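Local coordinates for protein LS-24 (PDB 3LP9) that probably binds one hemin as a monomer or spermine as a dimer, and may act in the response to oxidative stress and in polyamine biosynthesis, at residues Phe20-Asp24 against Lys25-Leu29; Gly100-Ile104 against Ala105-Pro109. All coordinates share one frame; numbering follows the deposited sequence.

Contact 1 of 2, residues Phe20-Asp24 against Lys25-Leu29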
loop_
_atom_site.group_PDB
_atom_site.type_symbol
_atom_site.label_atom_id
_atom_site.label_comp_id
_atom_site.label_asym_id
_atom_site.label_seq_id
_atom_site.Cartn_x
_atom_site.Cartn_y
_atom_site.Cartn_z
ATOM N N PHE A 20 -8.257 -5.561 -19.032
ATOM C CA PHE A 20 -6.914 -5.074 -19.366
ATOM C C PHE A 20 -6.736 -3.890 -18.470
ATOM O O PHE A 20 -7.644 -3.044 -18.382
ATOM C CB PHE A 20 -6.797 -4.619 -20.839
ATOM C CG PHE A 20 -6.866 -5.730 -21.871
ATOM C CD1 PHE A 20 -6.850 -7.062 -21.521
ATOM C CD2 PHE A 20 -6.890 -5.412 -23.223
ATOM C CE1 PHE A 20 -6.886 -8.030 -22.446
ATOM C CE2 PHE A 20 -6.909 -6.373 -24.153
ATOM C CZ PHE A 20 -6.935 -7.713 -23.744
ATOM N N PHE A 21 -5.612 -3.819 -17.783
ATOM C CA PHE A 21 -5.346 -2.695 -16.922
ATOM C C PHE A 21 -4.272 -1.787 -17.504
ATOM O O PHE A 21 -3.171 -2.231 -17.832
ATOM C CB PHE A 21 -5.023 -3.167 -15.487
ATOM C CG PHE A 21 -6.118 -3.993 -14.876
ATOM C CD1 PHE A 21 -7.247 -3.382 -14.353
ATOM C CD2 PHE A 21 -6.056 -5.366 -14.914
ATOM C CE1 PHE A 21 -8.305 -4.143 -13.858
ATOM C CE2 PHE A 21 -7.101 -6.148 -14.425
ATOM C CZ PHE A 21 -8.245 -5.526 -13.888
ATOM N N ILE A 22 -4.625 -0.524 -17.628
ATOM C CA ILE A 22 -3.771 0.479 -18.278
ATOM C C ILE A 22 -3.733 1.681 -17.378
ATOM O O ILE A 22 -4.793 2.162 -16.981
ATOM C CB ILE A 22 -4.336 0.948 -19.649
ATOM C CG1 ILE A 22 -4.900 -0.224 -20.444
ATOM C CG2 ILE A 22 -3.280 1.761 -20.471
ATOM C CD1 ILE A 22 -5.578 0.168 -21.669
ATOM N N ASN A 23 -2.528 2.177 -17.054
ATOM C CA ASN A 23 -2.384 3.293 -16.122
ATOM C C ASN A 23 -3.171 2.992 -14.836
ATOM O O ASN A 23 -2.973 1.979 -14.225
ATOM C CB ASN A 23 -2.768 4.641 -16.788
ATOM C CG ASN A 23 -1.928 4.925 -18.028
ATOM O OD1 ASN A 23 -0.777 4.466 -18.135
ATOM N ND2 ASN A 23 -2.492 5.666 -18.982
ATOM N N ASP A 24 -4.075 3.886 -14.466
ATOM C CA ASP A 24 -4.947 3.642 -13.343
ATOM C C ASP A 24 -6.384 3.381 -13.797
ATOM O O ASP A 24 -7.315 3.636 -13.051
ATOM C CB ASP A 24 -4.819 4.806 -12.345
ATOM C CG ASP A 24 -5.371 6.123 -12.876
ATOM O OD1 ASP A 24 -5.423 6.375 -14.091
ATOM O OD2 ASP A 24 -5.777 6.909 -12.009
ATOM N N LYS A 25 -6.569 2.907 -15.033
ATOM C CA LYS A 25 -7.848 2.439 -15.494
ATOM C C LYS A 25 -7.880 1.000 -15.984
ATOM O O LYS A 25 -6.883 0.275 -15.958
ATOM C CB LYS A 25 -8.401 3.281 -16.628
ATOM C CG LYS A 25 -7.531 4.310 -17.139
ATOM C CD LYS A 25 -7.873 5.589 -16.473
ATOM C CE LYS A 25 -7.762 6.663 -17.468
ATOM N NZ LYS A 25 -8.512 7.927 -17.035
ATOM N N TYR A 26 -9.063 0.620 -16.455
ATOM C CA TYR A 26 -9.240 -0.661 -17.085
ATOM C C TYR A 26 -10.185 -0.623 -18.291
ATOM O O TYR A 26 -10.929 0.314 -18.489
ATOM C CB TYR A 26 -9.707 -1.672 -16.060
ATOM C CG TYR A 26 -11.155 -1.618 -15.663
ATOM C CD1 TYR A 26 -11.617 -0.746 -14.654
ATOM C CD2 TYR A 26 -12.065 -2.469 -16.267
ATOM C CE1 TYR A 26 -12.935 -0.750 -14.269
ATOM C CE2 TYR A 26 -13.397 -2.481 -15.897
ATOM C CZ TYR A 26 -13.816 -1.650 -14.909
ATOM O OH TYR A 26 -15.152 -1.732 -14.578
ATOM N N VAL A 27 -10.096 -1.644 -19.108
ATOM C CA VAL A 27 -10.967 -1.858 -20.249
ATOM C C VAL A 27 -11.466 -3.322 -20.062
ATOM O O VAL A 27 -10.697 -4.217 -19.711
ATOM C CB VAL A 27 -10.195 -1.682 -21.588
ATOM C CG1 VAL A 27 -11.097 -1.833 -22.768
ATOM C CG2 VAL A 27 -9.654 -0.308 -21.705
ATOM N N LEU A 28 -12.773 -3.529 -20.255
ATOM C CA LEU A 28 -13.353 -4.863 -20.417
ATOM C C LEU A 28 -13.559 -5.142 -21.942
ATOM O O LEU A 28 -14.306 -4.488 -22.596
ATOM C CB LEU A 28 -14.707 -4.960 -19.663
ATOM C CG LEU A 28 -15.390 -6.311 -19.797
ATOM C CD1 LEU A 28 -14.464 -7.427 -19.364
ATOM C CD2 LEU A 28 -16.670 -6.276 -19.041
ATOM N N LEU A 29 -12.842 -6.121 -22.463
ATOM C CA LEU A 29 -12.873 -6.466 -23.864
ATOM C C LEU A 29 -13.493 -7.857 -24.167
ATOM O O LEU A 29 -13.194 -8.859 -23.509
ATOM C CB LEU A 29 -11.421 -6.366 -24.429
ATOM C CG LEU A 29 -11.209 -6.598 -25.935
ATOM C CD1 LEU A 29 -11.529 -5.327 -26.713
ATOM C CD2 LEU A 29 -9.769 -7.077 -26.153
HETATM O O HOH W 1 -4.899 0.429 -13.933
#
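F20 and V27 form a hydrogen-bonded antiparallel pair: F20 N donates to V27 O at 2.9 Å, and V27 N donates a second bond to F20 O. I22 and K25 make the second such pair. K25 N reaches I22 O at 2.7 Å, and I22 N donates to K25 O. Between them lies the non-hydrogen-bonded pair F21 and Y26. Here CD1 of the F21 ring packs on Y26 CB at 3.4 Å. The Y26 CG sits between its own N and carbonyl carbon (chi1 78°), which carries the ring away from residues 20-24 and over toward Y19 and F51. On the other face, CE2 of F20 touches L29 CD2 at 3.6 Å, and I22 CD1 lies 4.1 Å from V27 CG2. A type II' turn from I22 to K25 closes the hairpin. One water donates to both N23 O and K25 O across it. D24 OD2 forms a salt bridge with R48, and N23 OD1 accepts from G4 N. The F20 ring meets F189 edge-to-face. Strand 17-22 pairs with strand 6-11, and strand 25-30 pairs with strands 39-41 and 43-46, so this hairpin is the middle of a hemopexin blade.

Contact 2 of 2, residues Gly100-Ile104 against Ala105-Pro109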
loop_
_atom_site.group_PDB
_atom_site.type_symbol
_atom_site.label_atom_id
_atom_site.label_comp_id
_atom_site.label_asym_id
_atom_site.label_seq_id
_atom_site.Cartn_x
_atom_site.Cartn_y
_atom_site.Cartn_z
ATOM N N GLY A 100 -6.048 -9.196 1.836
ATOM C CA GLY A 100 -5.189 -8.019 1.709
ATOM C C GLY A 100 -5.919 -6.650 1.694
ATOM O O GLY A 100 -7.055 -6.564 2.169
ATOM N N PRO A 101 -5.280 -5.601 1.148
ATOM C CA PRO A 101 -3.916 -5.605 0.561
ATOM C C PRO A 101 -2.790 -6.086 1.498
ATOM O O PRO A 101 -2.691 -5.696 2.643
ATOM C CB PRO A 101 -3.714 -4.151 0.085
ATOM C CG PRO A 101 -5.169 -3.570 -0.057
ATOM C CD PRO A 101 -5.920 -4.267 1.044
ATOM N N LYS A 102 -1.970 -7.004 0.972
ATOM C CA LYS A 102 -0.795 -7.521 1.679
ATOM C C LYS A 102 0.456 -7.529 0.793
ATOM O O LYS A 102 0.396 -7.700 -0.393
ATOM C CB LYS A 102 -1.054 -8.957 2.189
ATOM C CG LYS A 102 -1.729 -9.063 3.560
ATOM C CD LYS A 102 -1.541 -10.505 4.064
ATOM C CE LYS A 102 -2.348 -10.768 5.321
ATOM N NZ LYS A 102 -3.681 -11.275 4.838
ATOM N N LYS A 103 1.617 -7.379 1.419
ATOM C CA LYS A 103 2.887 -7.393 0.729
ATOM C C LYS A 103 3.004 -8.746 -0.004
ATOM O O LYS A 103 2.648 -9.756 0.551
ATOM C CB LYS A 103 3.995 -7.237 1.771
ATOM C CG LYS A 103 4.463 -5.781 2.002
ATOM C CD LYS A 103 5.076 -5.653 3.350
ATOM C CE LYS A 103 5.737 -4.334 3.514
ATOM N NZ LYS A 103 6.453 -4.224 4.838
ATOM N N ILE A 104 3.525 -8.736 -1.226
ATOM C CA ILE A 104 3.724 -9.937 -1.995
ATOM C C ILE A 104 4.472 -10.999 -1.201
ATOM O O ILE A 104 4.006 -12.127 -1.107
ATOM C CB ILE A 104 4.475 -9.637 -3.324
ATOM C CG1 ILE A 104 3.626 -8.767 -4.262
ATOM C CG2 ILE A 104 4.976 -10.888 -3.983
ATOM C CD1 ILE A 104 4.431 -8.117 -5.309
ATOM N N ALA A 105 5.626 -10.621 -0.626
ATOM C CA ALA A 105 6.481 -11.515 0.184
ATOM C C ALA A 105 5.719 -12.175 1.360
ATOM O O ALA A 105 6.079 -13.223 1.856
ATOM C CB ALA A 105 7.622 -10.721 0.692
ATOM N N ASP A 106 4.642 -11.570 1.799
ATOM C CA ASP A 106 3.906 -12.103 2.891
ATOM C C ASP A 106 2.719 -12.986 2.450
ATOM O O ASP A 106 2.429 -14.008 3.088
ATOM C CB ASP A 106 3.609 -10.932 3.863
ATOM C CG ASP A 106 2.185 -10.940 4.453
ATOM O OD1 ASP A 106 1.741 -11.832 5.283
ATOM O OD2 ASP A 106 1.499 -9.934 4.125
ATOM N N VAL A 107 2.078 -12.692 1.317
ATOM C CA VAL A 107 1.019 -13.613 0.821
ATOM C C VAL A 107 1.681 -14.805 0.150
ATOM O O VAL A 107 1.191 -15.975 0.266
ATOM C CB VAL A 107 0.067 -12.939 -0.184
ATOM C CG1 VAL A 107 -0.829 -14.000 -0.898
ATOM C CG2 VAL A 107 -0.776 -11.871 0.524
ATOM N N PHE A 108 2.788 -14.514 -0.540
ATOM C CA PHE A 108 3.595 -15.539 -1.173
ATOM C C PHE A 108 4.981 -15.608 -0.560
ATOM O O PHE A 108 5.899 -15.070 -1.146
ATOM C CB PHE A 108 3.696 -15.273 -2.689
ATOM C CG PHE A 108 2.371 -15.141 -3.374
ATOM C CD1 PHE A 108 1.562 -16.261 -3.584
ATOM C CD2 PHE A 108 1.926 -13.896 -3.815
ATOM C CE1 PHE A 108 0.307 -16.159 -4.220
ATOM C CE2 PHE A 108 0.662 -13.768 -4.465
ATOM C CZ PHE A 108 -0.139 -14.894 -4.645
ATOM N N PRO A 109 5.140 -16.270 0.630
ATOM C CA PRO A 109 6.441 -16.209 1.301
ATOM C C PRO A 109 7.645 -16.634 0.426
ATOM O O PRO A 109 8.728 -16.022 0.507
ATOM C CB PRO A 109 6.234 -17.104 2.561
ATOM C CG PRO A 109 4.737 -16.911 2.842
ATOM C CD PRO A 109 4.152 -17.010 1.455
#
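K102 CB presses on V107 CG2 at 3.4 Å, closer than usual for two carbons. This is the tight part of the contact, where strand 100-103 runs straight into helix 104-107. The valine's CG2 lies beside its backbone N, with CG1 anti to that N (chi1 168°). CG2 thus faces the lysine, while CG1 sits over the centre of the F108 ring, 3.8 Å above its plane. The backbone is equally compact. K103 is the N-cap, and its carbonyl oxygen takes two bonds. V107 N comes nearly head-on at 3.1 Å, and D106 N comes from above the carbonyl plane at 3.0 Å. F108 N donates to I104 O at 2.7 Å. I104 CG2 lies 4.3 Å from F108 CD2, and both side chains also touch F78 of strand 74-79.

On the polar side the charges are only loosely matched. D106 OD2 lies against the aliphatic part of K102, 3.1 Å from CD, yet K102 NZ stays 5.4 Å from that oxygen. The carboxylate instead shares a hydrogen bond with the hydroxyl of Y62 of the second subunit. K103 extends to a salt bridge with E80 of the same neighbour. Without the carboxylate, as with an alanine at D106, the hydroxyl of Y62 in the second subunit would probably lose this link across the interface and the K102 chain would be likely to turn more freely. A last strand leading into a short helix is typical of the four-bladed hemopexin propeller, and here the junction also forms part of the dimer interface.

The two contacts lie in different blades, their centres about 23 Å apart and their nearest atoms about 14 Å apart. They share no strand or helix. Contact 1 is the more buried and closer to the centre of the chain. It joins two strands of one sheet by paired backbone bonds, with mostly aromatic and aliphatic side chains on both faces. Contact 2 is partly buried and farther out. It joins the end of an outer strand to a helix, and the charged ends of K103 and D106 find partners in the second subunit. No other chain of the assembly touches contact 1. The side chain of F21 is about 8 Å from the calcium ion, that of I104 about 11 Å.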